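Local structure of putative pneumococcal surface protein (Streptococcus pneumoniae, 4CNL) at residues 60-65 against 70-75; 41-46 against 52-57; 144-149 against 167-172; 149-154 against 162-167. The protein binds choline through its choline-binding domain and probably attaches in this way to the choline-bearing teichoic acids of the pneumococcal cell wall. One frame throughout, in Å; residues are numbered along the deposited sequence.

Contact 1: residues 60-65 against 70-75. With CHT (choline ion), chain I; CHT (choline ion), chain H; SO4 (sulfate ion), chain L.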
# COMPACT_ATOMS: atom_id res chain seq x y z
N SER A 60 21.87 -1.24 -5.37
CA SER A 60 21.16 0.04 -5.37
C SER A 60 19.85 -0.07 -4.61
O SER A 60 19.19 -1.10 -4.64
CB SER A 60 20.92 0.51 -6.80
OG SER A 60 20.21 -0.47 -7.52
N TYR A 61 19.45 1.00 -3.92
CA TYR A 61 18.24 0.89 -3.12
C TYR A 61 17.02 0.85 -4.01
O TYR A 61 16.98 1.47 -5.08
CB TYR A 61 18.12 2.02 -2.09
CG TYR A 61 17.88 3.40 -2.65
CD1 TYR A 61 18.93 4.20 -3.08
CD2 TYR A 61 16.59 3.92 -2.72
CE1 TYR A 61 18.71 5.47 -3.58
CE2 TYR A 61 16.36 5.19 -3.22
CZ TYR A 61 17.42 5.95 -3.65
OH TYR A 61 17.17 7.21 -4.14
N ALA A 62 16.02 0.10 -3.56
CA ALA A 62 14.74 0.00 -4.25
C ALA A 62 13.94 1.26 -3.97
O ALA A 62 13.99 1.80 -2.87
CB ALA A 62 13.98 -1.24 -3.81
N LYS A 63 13.20 1.72 -4.97
CA LYS A 63 12.31 2.86 -4.78
C LYS A 63 11.13 2.71 -5.72
O LYS A 63 11.26 2.11 -6.80
CB LYS A 63 13.04 4.18 -5.03
CG LYS A 63 13.76 4.27 -6.36
CD LYS A 63 14.33 5.66 -6.56
CE LYS A 63 15.05 5.77 -7.89
NZ LYS A 63 15.70 7.10 -8.04
N ASN A 64 9.97 3.22 -5.30
CA ASN A 64 8.72 3.05 -6.06
C ASN A 64 8.53 1.61 -6.48
O ASN A 64 8.21 1.34 -7.64
CB ASN A 64 8.71 3.96 -7.29
CG ASN A 64 8.82 5.41 -6.93
OD1 ASN A 64 8.07 5.91 -6.10
ND2 ASN A 64 9.79 6.10 -7.53
N ALA A 65 8.73 0.69 -5.55
CA ALA A 65 8.76 -0.71 -5.90
C ALA A 65 8.34 -1.60 -4.75
O ALA A 65 8.51 -1.25 -3.57
CB ALA A 65 10.17 -1.08 -6.36
N TYR A 70 6.21 -5.71 0.85
CA TYR A 70 6.65 -4.41 1.34
C TYR A 70 6.81 -3.40 0.21
O TYR A 70 7.19 -3.77 -0.90
CB TYR A 70 7.97 -4.57 2.11
CG TYR A 70 7.85 -5.57 3.23
CD1 TYR A 70 7.20 -5.23 4.41
CD2 TYR A 70 8.37 -6.85 3.11
CE1 TYR A 70 7.06 -6.13 5.44
CE2 TYR A 70 8.23 -7.77 4.15
CZ TYR A 70 7.58 -7.40 5.31
OH TYR A 70 7.43 -8.28 6.35
N TYR A 71 6.50 -2.14 0.47
CA TYR A 71 6.61 -1.12 -0.56
C TYR A 71 7.67 -0.08 -0.22
O TYR A 71 7.64 0.52 0.85
CB TYR A 71 5.25 -0.44 -0.80
CG TYR A 71 5.25 0.48 -2.00
CD1 TYR A 71 5.13 -0.03 -3.28
CD2 TYR A 71 5.37 1.86 -1.85
CE1 TYR A 71 5.14 0.79 -4.39
CE2 TYR A 71 5.39 2.70 -2.96
CZ TYR A 71 5.28 2.15 -4.23
OH TYR A 71 5.29 2.97 -5.33
N LEU A 72 8.61 0.13 -1.14
CA LEU A 72 9.60 1.17 -0.98
C LEU A 72 9.12 2.44 -1.70
O LEU A 72 8.85 2.42 -2.90
CB LEU A 72 10.96 0.72 -1.54
CG LEU A 72 11.67 -0.46 -0.86
CD1 LEU A 72 11.68 -0.30 0.67
CD2 LEU A 72 11.07 -1.81 -1.27
N LYS A 73 9.02 3.53 -0.95
CA LYS A 73 8.52 4.79 -1.50
C LYS A 73 9.55 5.44 -2.45
O LYS A 73 10.62 4.87 -2.69
CB LYS A 73 8.14 5.73 -0.35
CG LYS A 73 7.04 5.10 0.54
CD LYS A 73 6.54 6.06 1.61
CE LYS A 73 7.57 6.23 2.72
NZ LYS A 73 7.09 7.24 3.71
N SER A 74 9.22 6.60 -3.01
CA SER A 74 10.09 7.21 -4.02
C SER A 74 11.44 7.62 -3.44
O SER A 74 12.42 7.73 -4.19
CB SER A 74 9.40 8.42 -4.65
OG SER A 74 9.16 9.42 -3.68
N ASN A 75 11.50 7.85 -2.13
CA ASN A 75 12.76 8.19 -1.45
C ASN A 75 13.48 6.96 -0.91
O ASN A 75 14.47 7.08 -0.19
CB ASN A 75 12.52 9.20 -0.31
CG ASN A 75 11.56 8.70 0.76
OD1 ASN A 75 11.12 7.55 0.74
ND2 ASN A 75 11.23 9.56 1.71
C4 CHT I . 17.88 8.81 -1.48
C5 CHT I . 18.26 8.86 0.00
C6 CHT I . 20.27 7.62 -0.28
C7 CHT I . 19.15 7.68 1.81
C8 CHT I . 18.23 6.50 -0.00
O6 CHT I . 18.81 9.58 -2.23
N1 CHT I . 18.98 7.66 0.38
C4 CHT H . 11.19 -8.24 7.18
C5 CHT H . 10.59 -6.94 7.73
C6 CHT H . 10.82 -4.59 7.76
C7 CHT H . 12.69 -5.95 7.36
C8 CHT H . 11.01 -5.75 5.73
O6 CHT H . 10.40 -9.35 7.60
N1 CHT H . 11.28 -5.81 7.14
S SO4 L . 8.83 10.19 4.50
O1 SO4 L . 10.11 10.91 4.47
O2 SO4 L . 7.73 11.14 4.36
O3 SO4 L . 8.77 9.23 3.40
O4 SO4 L . 8.71 9.47 5.77
O HOH W 1 14.97 8.50 -4.44

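Contact 2: residues 41-46 against 52-57. With CHT (choline ion), chain H.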
# COMPACT_ATOMS: atom_id res chain seq x y z
N SER A 41 21.02 -7.30 -1.81
CA SER A 41 19.87 -8.19 -1.63
C SER A 41 19.52 -8.35 -0.16
O SER A 41 19.42 -9.46 0.36
CB SER A 41 20.14 -9.55 -2.26
OG SER A 41 20.29 -9.40 -3.66
N GLU A 42 19.37 -7.22 0.52
CA GLU A 42 19.09 -7.28 1.94
C GLU A 42 18.46 -5.99 2.42
O GLU A 42 18.59 -4.93 1.78
CB GLU A 42 20.38 -7.56 2.72
CG GLU A 42 21.38 -6.43 2.70
CD GLU A 42 22.71 -6.82 3.30
OE1 GLU A 42 22.78 -7.03 4.53
OE2 GLU A 42 23.69 -6.93 2.54
N TRP A 43 17.78 -6.12 3.56
CA TRP A 43 17.15 -5.02 4.26
C TRP A 43 18.10 -4.39 5.25
O TRP A 43 18.83 -5.09 5.95
CB TRP A 43 15.91 -5.51 5.00
CG TRP A 43 14.77 -5.83 4.11
CD1 TRP A 43 14.44 -7.06 3.60
CD2 TRP A 43 13.79 -4.92 3.63
NE1 TRP A 43 13.30 -6.95 2.82
CE2 TRP A 43 12.89 -5.64 2.83
CE3 TRP A 43 13.58 -3.54 3.81
CZ2 TRP A 43 11.80 -5.04 2.19
CZ3 TRP A 43 12.51 -2.95 3.18
CH2 TRP A 43 11.62 -3.70 2.38
N ILE A 44 18.07 -3.06 5.32
CA ILE A 44 18.86 -2.30 6.28
C ILE A 44 17.99 -1.26 6.97
O ILE A 44 17.23 -0.56 6.30
CB ILE A 44 20.06 -1.60 5.58
CG1 ILE A 44 21.18 -2.59 5.29
CG2 ILE A 44 20.56 -0.43 6.41
CD1 ILE A 44 21.91 -3.06 6.52
N TYR A 45 18.09 -1.15 8.29
CA TYR A 45 17.46 -0.05 8.99
C TYR A 45 18.46 1.07 9.22
O TYR A 45 19.50 0.87 9.85
CB TYR A 45 16.85 -0.48 10.33
CG TYR A 45 16.00 0.61 10.94
CD1 TYR A 45 14.66 0.76 10.59
CD2 TYR A 45 16.54 1.52 11.84
CE1 TYR A 45 13.88 1.77 11.13
CE2 TYR A 45 15.76 2.53 12.39
CZ TYR A 45 14.44 2.65 12.03
OH TYR A 45 13.66 3.67 12.58
N ASP A 46 18.15 2.25 8.69
CA ASP A 46 19.01 3.41 8.89
C ASP A 46 18.47 4.23 10.05
O ASP A 46 17.40 4.82 9.95
CB ASP A 46 19.08 4.25 7.61
CG ASP A 46 20.21 5.26 7.66
OD1 ASP A 46 20.41 5.86 8.73
OD2 ASP A 46 20.89 5.46 6.63
N TRP A 52 13.46 1.73 7.14
CA TRP A 52 14.00 0.57 6.45
C TRP A 52 14.23 0.87 4.97
O TRP A 52 13.42 1.55 4.33
CB TRP A 52 13.05 -0.62 6.56
CG TRP A 52 12.96 -1.26 7.90
CD1 TRP A 52 12.01 -1.05 8.85
CD2 TRP A 52 13.85 -2.25 8.43
NE1 TRP A 52 12.26 -1.84 9.95
CE2 TRP A 52 13.38 -2.59 9.71
CE3 TRP A 52 15.00 -2.89 7.94
CZ2 TRP A 52 14.02 -3.53 10.51
CZ3 TRP A 52 15.63 -3.82 8.74
CH2 TRP A 52 15.14 -4.13 10.01
N TYR A 53 15.30 0.30 4.44
CA TYR A 53 15.60 0.35 3.00
C TYR A 53 15.92 -1.05 2.51
O TYR A 53 16.45 -1.86 3.26
CB TYR A 53 16.79 1.27 2.73
CG TYR A 53 16.54 2.71 3.10
CD1 TYR A 53 16.72 3.15 4.42
CD2 TYR A 53 16.13 3.62 2.15
CE1 TYR A 53 16.50 4.48 4.75
CE2 TYR A 53 15.90 4.95 2.48
CZ TYR A 53 16.08 5.36 3.78
OH TYR A 53 15.86 6.69 4.10
N TYR A 54 15.60 -1.32 1.25
CA TYR A 54 15.99 -2.58 0.63
C TYR A 54 17.03 -2.36 -0.45
O TYR A 54 16.78 -1.66 -1.43
CB TYR A 54 14.79 -3.31 0.01
CG TYR A 54 15.20 -4.68 -0.47
CD1 TYR A 54 15.46 -5.70 0.43
CD2 TYR A 54 15.38 -4.94 -1.82
CE1 TYR A 54 15.87 -6.95 0.01
CE2 TYR A 54 15.79 -6.19 -2.26
CZ TYR A 54 16.02 -7.19 -1.34
OH TYR A 54 16.42 -8.43 -1.76
N LEU A 55 18.21 -2.94 -0.25
CA LEU A 55 19.23 -2.88 -1.29
C LEU A 55 19.06 -4.06 -2.25
O LEU A 55 19.04 -5.22 -1.83
CB LEU A 55 20.64 -2.86 -0.68
CG LEU A 55 20.99 -1.60 0.12
CD1 LEU A 55 20.57 -0.30 -0.60
CD2 LEU A 55 20.43 -1.66 1.55
N LYS A 56 18.95 -3.74 -3.53
CA LYS A 56 18.72 -4.74 -4.57
C LYS A 56 19.98 -5.56 -4.87
O LYS A 56 21.01 -5.41 -4.21
CB LYS A 56 18.22 -4.05 -5.84
CG LYS A 56 16.84 -3.42 -5.65
CD LYS A 56 16.34 -2.71 -6.90
CE LYS A 56 17.08 -1.41 -7.14
NZ LYS A 56 16.56 -0.70 -8.35
N SER A 57 19.88 -6.44 -5.86
CA SER A 57 20.98 -7.36 -6.18
C SER A 57 22.21 -6.64 -6.71
O SER A 57 23.32 -7.15 -6.62
CB SER A 57 20.51 -8.41 -7.20
OG SER A 57 20.24 -7.79 -8.45
C4 CHT H . 11.19 -8.24 7.18
C5 CHT H . 10.59 -6.94 7.73
C6 CHT H . 10.82 -4.59 7.76
C7 CHT H . 12.69 -5.95 7.36
C8 CHT H . 11.01 -5.75 5.73
O6 CHT H . 10.40 -9.35 7.60
N1 CHT H . 11.28 -5.81 7.14
O HOH W 2 16.20 -10.53 -0.28

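Contact 3: residues 144-149 against 167-172. With CHT (choline ion), chain E.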
# COMPACT_ATOMS: atom_id res chain seq x y z
N SER A 144 -26.09 5.22 4.18
CA SER A 144 -27.33 5.99 4.26
C SER A 144 -27.57 6.80 3.00
O SER A 144 -27.89 7.99 3.07
CB SER A 144 -27.31 6.90 5.49
OG SER A 144 -27.29 6.12 6.68
N THR A 145 -27.43 6.14 1.85
CA THR A 145 -27.50 6.83 0.57
C THR A 145 -27.72 5.84 -0.58
O THR A 145 -27.45 4.65 -0.44
CB THR A 145 -26.22 7.65 0.30
OG1 THR A 145 -26.45 8.56 -0.79
CG2 THR A 145 -25.04 6.74 -0.03
N TRP A 146 -28.22 6.36 -1.70
CA TRP A 146 -28.45 5.54 -2.87
C TRP A 146 -27.22 5.50 -3.75
O TRP A 146 -26.50 6.50 -3.87
CB TRP A 146 -29.64 6.07 -3.68
CG TRP A 146 -30.92 5.93 -2.97
CD1 TRP A 146 -31.49 6.81 -2.10
CD2 TRP A 146 -31.81 4.81 -3.06
NE1 TRP A 146 -32.68 6.32 -1.64
CE2 TRP A 146 -32.90 5.09 -2.21
CE3 TRP A 146 -31.79 3.61 -3.77
CZ2 TRP A 146 -33.97 4.20 -2.05
CZ3 TRP A 146 -32.84 2.73 -3.61
CH2 TRP A 146 -33.92 3.04 -2.77
N GLN A 147 -26.99 4.34 -4.36
CA GLN A 147 -26.08 4.22 -5.49
C GLN A 147 -26.89 3.60 -6.61
O GLN A 147 -27.19 2.40 -6.58
CB GLN A 147 -24.84 3.39 -5.15
CG GLN A 147 -23.93 3.09 -6.34
CD GLN A 147 -23.41 4.34 -7.02
OE1 GLN A 147 -23.27 5.40 -6.40
NE2 GLN A 147 -23.12 4.22 -8.31
N GLY A 148 -27.29 4.42 -7.57
CA GLY A 148 -28.24 3.96 -8.58
C GLY A 148 -29.52 3.55 -7.88
O GLY A 148 -30.05 4.29 -7.05
N ASN A 149 -30.00 2.35 -8.20
CA ASN A 149 -31.25 1.83 -7.65
C ASN A 149 -31.05 0.98 -6.40
O ASN A 149 -31.97 0.27 -5.97
CB ASN A 149 -31.99 1.02 -8.70
CG ASN A 149 -32.32 1.85 -9.93
OD1 ASN A 149 -32.94 2.90 -9.83
ND2 ASN A 149 -31.88 1.38 -11.09
N GLY A 167 -38.05 5.12 5.45
CA GLY A 167 -39.16 4.21 5.19
C GLY A 167 -40.00 4.54 3.97
O GLY A 167 -41.18 4.18 3.91
N ARG A 168 -39.40 5.21 2.98
CA ARG A 168 -40.15 5.68 1.82
C ARG A 168 -40.09 4.76 0.61
O ARG A 168 -40.98 4.78 -0.24
CB ARG A 168 -39.66 7.08 1.41
CG ARG A 168 -40.04 8.15 2.42
CD ARG A 168 -39.41 9.47 2.07
NE ARG A 168 -37.95 9.43 2.25
CZ ARG A 168 -37.14 10.44 1.97
NH1 ARG A 168 -37.65 11.57 1.49
NH2 ARG A 168 -35.83 10.34 2.17
N TYR A 169 -39.03 3.95 0.52
CA TYR A 169 -38.77 3.16 -0.68
C TYR A 169 -38.62 1.69 -0.35
O TYR A 169 -37.95 1.35 0.63
CB TYR A 169 -37.50 3.64 -1.39
CG TYR A 169 -37.55 5.05 -1.90
CD1 TYR A 169 -38.05 5.32 -3.17
CD2 TYR A 169 -37.11 6.11 -1.13
CE1 TYR A 169 -38.10 6.61 -3.66
CE2 TYR A 169 -37.15 7.41 -1.61
CZ TYR A 169 -37.65 7.65 -2.87
OH TYR A 169 -37.72 8.93 -3.38
N TYR A 170 -39.22 0.83 -1.16
CA TYR A 170 -39.10 -0.60 -0.95
C TYR A 170 -38.08 -1.19 -1.92
O TYR A 170 -38.21 -1.06 -3.15
CB TYR A 170 -40.45 -1.31 -1.13
CG TYR A 170 -40.30 -2.81 -1.08
CD1 TYR A 170 -40.17 -3.48 0.13
CD2 TYR A 170 -40.24 -3.56 -2.26
CE1 TYR A 170 -40.00 -4.86 0.18
CE2 TYR A 170 -40.07 -4.94 -2.22
CZ TYR A 170 -39.94 -5.57 -1.00
OH TYR A 170 -39.77 -6.95 -0.97
N VAL A 171 -37.05 -1.84 -1.38
CA VAL A 171 -36.16 -2.59 -2.25
C VAL A 171 -36.47 -4.08 -2.13
O VAL A 171 -36.68 -4.60 -1.04
CB VAL A 171 -34.68 -2.34 -1.93
CG1 VAL A 171 -34.33 -0.89 -2.24
CG2 VAL A 171 -34.38 -2.64 -0.46
N GLY A 172 -36.53 -4.76 -3.27
CA GLY A 172 -36.80 -6.19 -3.29
C GLY A 172 -35.64 -7.01 -2.79
O GLY A 172 -34.59 -6.46 -2.41
C4 CHT E . -34.37 7.85 -4.72
C5 CHT E . -33.34 7.15 -5.59
C6 CHT E . -33.03 5.20 -6.87
C7 CHT E . -34.83 5.36 -5.35
C8 CHT E . -34.83 6.65 -7.33
O6 CHT E . -33.72 8.92 -4.05
N1 CHT E . -34.01 6.08 -6.29

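Contact 4: residues 149-154 against 162-167. With CHT (choline ion), chain C.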
# COMPACT_ATOMS: atom_id res chain seq x y z
N ASN A 149 -30.00 2.35 -8.20
CA ASN A 149 -31.25 1.83 -7.65
C ASN A 149 -31.05 0.98 -6.40
O ASN A 149 -31.97 0.27 -5.97
CB ASN A 149 -31.99 1.02 -8.70
CG ASN A 149 -32.32 1.85 -9.93
OD1 ASN A 149 -32.94 2.90 -9.83
ND2 ASN A 149 -31.88 1.38 -11.09
N TYR A 150 -29.85 1.05 -5.84
CA TYR A 150 -29.53 0.32 -4.63
C TYR A 150 -29.33 1.27 -3.47
O TYR A 150 -28.85 2.39 -3.65
CB TYR A 150 -28.26 -0.51 -4.81
CG TYR A 150 -28.35 -1.51 -5.93
CD1 TYR A 150 -28.97 -2.74 -5.73
CD2 TYR A 150 -27.83 -1.22 -7.19
CE1 TYR A 150 -29.07 -3.66 -6.75
CE2 TYR A 150 -27.92 -2.14 -8.22
CZ TYR A 150 -28.54 -3.35 -7.99
OH TYR A 150 -28.63 -4.27 -9.01
N TYR A 151 -29.66 0.81 -2.27
CA TYR A 151 -29.51 1.65 -1.09
C TYR A 151 -28.51 1.07 -0.13
O TYR A 151 -28.62 -0.09 0.28
CB TYR A 151 -30.84 1.83 -0.37
CG TYR A 151 -30.80 2.82 0.77
CD1 TYR A 151 -30.84 4.20 0.51
CD2 TYR A 151 -30.74 2.41 2.09
CE1 TYR A 151 -30.81 5.12 1.54
CE2 TYR A 151 -30.71 3.34 3.14
CZ TYR A 151 -30.75 4.68 2.84
OH TYR A 151 -30.72 5.60 3.86
N LEU A 152 -27.54 1.89 0.27
CA LEU A 152 -26.58 1.47 1.29
C LEU A 152 -27.05 1.96 2.65
O LEU A 152 -27.30 3.15 2.85
CB LEU A 152 -25.18 2.01 0.98
CG LEU A 152 -24.45 1.60 -0.31
CD1 LEU A 152 -24.46 0.08 -0.48
CD2 LEU A 152 -25.00 2.29 -1.57
N LYS A 153 -27.18 1.03 3.60
CA LYS A 153 -27.71 1.34 4.92
C LYS A 153 -26.65 2.06 5.76
O LYS A 153 -25.56 2.35 5.27
CB LYS A 153 -28.20 0.07 5.60
CG LYS A 153 -29.33 -0.62 4.80
CD LYS A 153 -29.71 -1.96 5.40
CE LYS A 153 -30.32 -1.79 6.79
NZ LYS A 153 -31.02 -3.02 7.24
N SER A 154 -26.98 2.36 7.02
CA SER A 154 -26.11 3.21 7.83
C SER A 154 -24.74 2.58 8.10
O SER A 154 -23.76 3.29 8.30
CB SER A 154 -26.78 3.57 9.16
OG SER A 154 -27.00 2.43 9.96
N GLU A 162 -36.61 -4.75 2.06
CA GLU A 162 -36.92 -3.91 3.21
C GLU A 162 -37.28 -2.52 2.74
O GLU A 162 -37.02 -2.14 1.59
CB GLU A 162 -35.75 -3.86 4.20
CG GLU A 162 -34.43 -3.38 3.62
CD GLU A 162 -33.27 -3.56 4.59
OE1 GLU A 162 -33.40 -3.10 5.75
OE2 GLU A 162 -32.25 -4.17 4.21
N TRP A 163 -37.92 -1.77 3.63
CA TRP A 163 -38.21 -0.37 3.40
C TRP A 163 -37.04 0.47 3.88
O TRP A 163 -36.54 0.27 4.99
CB TRP A 163 -39.51 0.02 4.11
CG TRP A 163 -40.69 -0.59 3.46
CD1 TRP A 163 -41.22 -1.83 3.71
CD2 TRP A 163 -41.49 -0.02 2.42
NE1 TRP A 163 -42.30 -2.06 2.89
CE2 TRP A 163 -42.48 -0.96 2.08
CE3 TRP A 163 -41.45 1.19 1.73
CZ2 TRP A 163 -43.44 -0.72 1.10
CZ3 TRP A 163 -42.40 1.43 0.75
CH2 TRP A 163 -43.37 0.48 0.44
N VAL A 164 -36.60 1.40 3.05
CA VAL A 164 -35.40 2.18 3.33
C VAL A 164 -35.60 3.67 3.10
O VAL A 164 -36.59 4.08 2.49
CB VAL A 164 -34.21 1.74 2.45
CG1 VAL A 164 -33.91 0.25 2.63
CG2 VAL A 164 -34.48 2.07 0.99
N ASP A 165 -34.63 4.46 3.58
CA ASP A 165 -34.56 5.90 3.31
C ASP A 165 -35.78 6.61 3.89
O ASP A 165 -36.63 7.10 3.15
CB ASP A 165 -34.42 6.16 1.81
CG ASP A 165 -34.08 7.59 1.49
OD1 ASP A 165 -33.82 8.37 2.43
OD2 ASP A 165 -34.05 7.93 0.29
N GLY A 166 -35.85 6.64 5.22
CA GLY A 166 -36.98 7.23 5.91
C GLY A 166 -38.24 6.42 5.69
O GLY A 166 -39.35 6.95 5.71
N GLY A 167 -38.05 5.12 5.45
CA GLY A 167 -39.16 4.21 5.19
C GLY A 167 -40.00 4.54 3.97
O GLY A 167 -41.18 4.18 3.91
C4 CHT C . -24.24 -3.61 -8.91
C5 CHT C . -25.05 -4.82 -8.46
C6 CHT C . -23.45 -5.55 -6.86
C7 CHT C . -25.14 -4.01 -6.21
C8 CHT C . -25.69 -6.20 -6.72
O6 CHT C . -23.04 -4.05 -9.52
N1 CHT C . -24.81 -5.13 -7.06
O HOH W 3 -31.02 8.59 3.52

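Contact 1: residues 60-65 against 70-75
L72 and A62 pack side chain to side chain, A62 CB 3.8 Å from L72 CG. The backbones are joined by a hydrogen-bonded antiparallel pair, A65 with L72, in which L72 N donates to A65 O at 2.8 Å. N64 and A65 both face L72, a G1 beta bulge, and the extra residue sends its N-H to K73 O from above the carbonyl plane, 77° out of it. Y71 has CG anti to its backbone N (chi1 -172°), which lays the ring alongside the bulge and brings its OH to 3.5 Å from N64 CA; W66 meets the same ring edge-to-face. The end of the N64 side chain comes back to S74, its OD1 3.2 Å from both S74 CA and CB. Y61 and Y70 serve different cholines. The Y61 ring carries a choline methyl, C8, centred 3.6 Å above its plane, while its OH shares a water with S74 O, the water lying in the ring plane at the edge and giving a proton to the carbonyl. Y70 holds C8 of a second choline over its own ring centre. Beyond the turn, K73 NZ and N75 ND2 both grip O3 of a sulfate, probably from the crystallisation liquor, K73 at 2.6 Å; K73 also pairs with E82. Methyls of a quaternary ammonium centred over electron-rich faces are consistent with cation-pi binding, and the water bridge probably helps to fix the tilt of Y61 against the 70-75 segment.

Contact 2: residues 41-46 against 52-57
Y54 against W43 and Y45 against W52 are edge-to-face pairs on one side of the hairpin 42-46/51-55. Y54 turns its edge to the face of W43, centroid 4.7 Å from that of the tryptophan's five-membered ring and planes at 57°; Y45 does the same to W52, with planes at 73°. In each pair the tyrosine CB also makes a CH-pi contact, Y54 CB sitting 3.8 Å from the centroid of the W43 six-membered ring, almost on its normal. Both tyrosines swing CG away from the backbone nitrogen (chi1 -173° in Y54), and the side chain then crosses the neighbouring indole at about a right angle. Choline takes the opposite indole faces: its C8 is 3.5 Å from W43 CE2, and its C6 is 3.8 Å from W52 CE2. Apolar packing on the other side brings I44 CG1 to L55 CD2, while D46 CB leans on the Y53 ring, its carboxylate being held by S48 and W26. Backbone hydrogen bonds pair I44 with Y53 in both directions, Y53 N to I44 O at 2.8 Å, and E42 likewise with L55. S41 and E42 both face L55, a G1 beta bulge. With Y70 and M78, W43 and W52 form an aromatic cage of the kind choline-binding repeats build between neighbouring hairpins.

Contact 3: residues 144-149 against 167-172
The choline site nearest the C-terminus is where 144-149 and 167-172 come together, and two of its walls are the rings of W146 and Y169. The indole points its edge at the tyrosine: the W146 six-membered ring and the Y169 ring make an edge-to-face pair with planes at 79° and centroids 5.3 Å apart. The nearest atoms are W146 CZ2 and Y169 CB, 3.6 Å apart, with CB close to the indole plane. V171 extends this apolar seam, its CG1 standing 4.0 Å from W146 CH2. With CG beside the backbone N (chi1 -67°), W146 reaches across from its hairpin to the 169-171 strand, and NE1 is tied to D165 OD2. Choline fits the corner between the two rings. Its methyl C7 lies 3.4 Å above the indole plane, toward the rim, and also faces the Y169 ring at 3.8 Å above that plane. From the side of the first segment, G148 O comes to 3.1 Å from methyl C6, and N149 OD1 is 3.7 Å from the same carbon. W177 completes the pocket and meets Y169 edge-to-face. The two rings thus offer pi density on adjoining sides of the ammonium head, while a carbonyl and an amide oxygen add partial negative charge, which would probably favour a quaternary cation over a neutral guest.

Contact 4: residues 149-154 against 162-167
E162 and K153 open the contact with a salt bridge, K153 NZ to E162 OE1 at 2.8 Å, OE1 accepting with its syn lone pair. The lysine chain bends at chi3 (65°) to bring NZ to the carboxylate, and the two side chains arrive from opposite directions; OE2 accepts from V160 N as well, so both carboxylate oxygens have a partner. V164 follows and lies over one face of the Y151 ring: its CB is 3.6 Å from CD2 and sits off-centre, 30° from the ring normal, in a CH-pi contact. D165 comes next across the same face, with its backbone N 3.9 Å above the ring plane toward the rim and its CB 3.8 Å from Y151 CE1. The carboxylate plane is only 15° from that of the ring. A water in the plane of the Y151 ring, 3.0 Å from its OH, also lies 3.0 Å from D165 OD1, bridging the two. That carboxylate also holds R168 and the indole NH of W146, the tryptophan that meets Y151 edge-to-face. Y151 thus joins two successive hairpins, and Y71 likewise packs on V84 and D86, consistent with a recurring joint of the choline-binding repeat domain.

Overall arrangement
The four contacts lie along an elongated chain of short hairpins, in two groups. Contacts 1 and 2 have centres 10 Å apart and share one choline: W43 and W52 of contact 2 and Y70 of contact 1 all line its pocket, with M78. The two contacts are joined where A62 N probably bonds to Y54 O at 2.9 Å, and N75 O rests near Y53 CE2. Contacts 3 and 4, only 4 Å apart between centres, bring together the same two hairpins, each closed by a probable hydrogen bond, V164 N to Y169 O (2.8 Å) and L152 N to T145 O (2.9 Å). Contact 2 and the pair 3 and 4 stand on opposite sides of the chain's centre, contacts 2 and 3 about 52 Å apart between centres, with separate cholines.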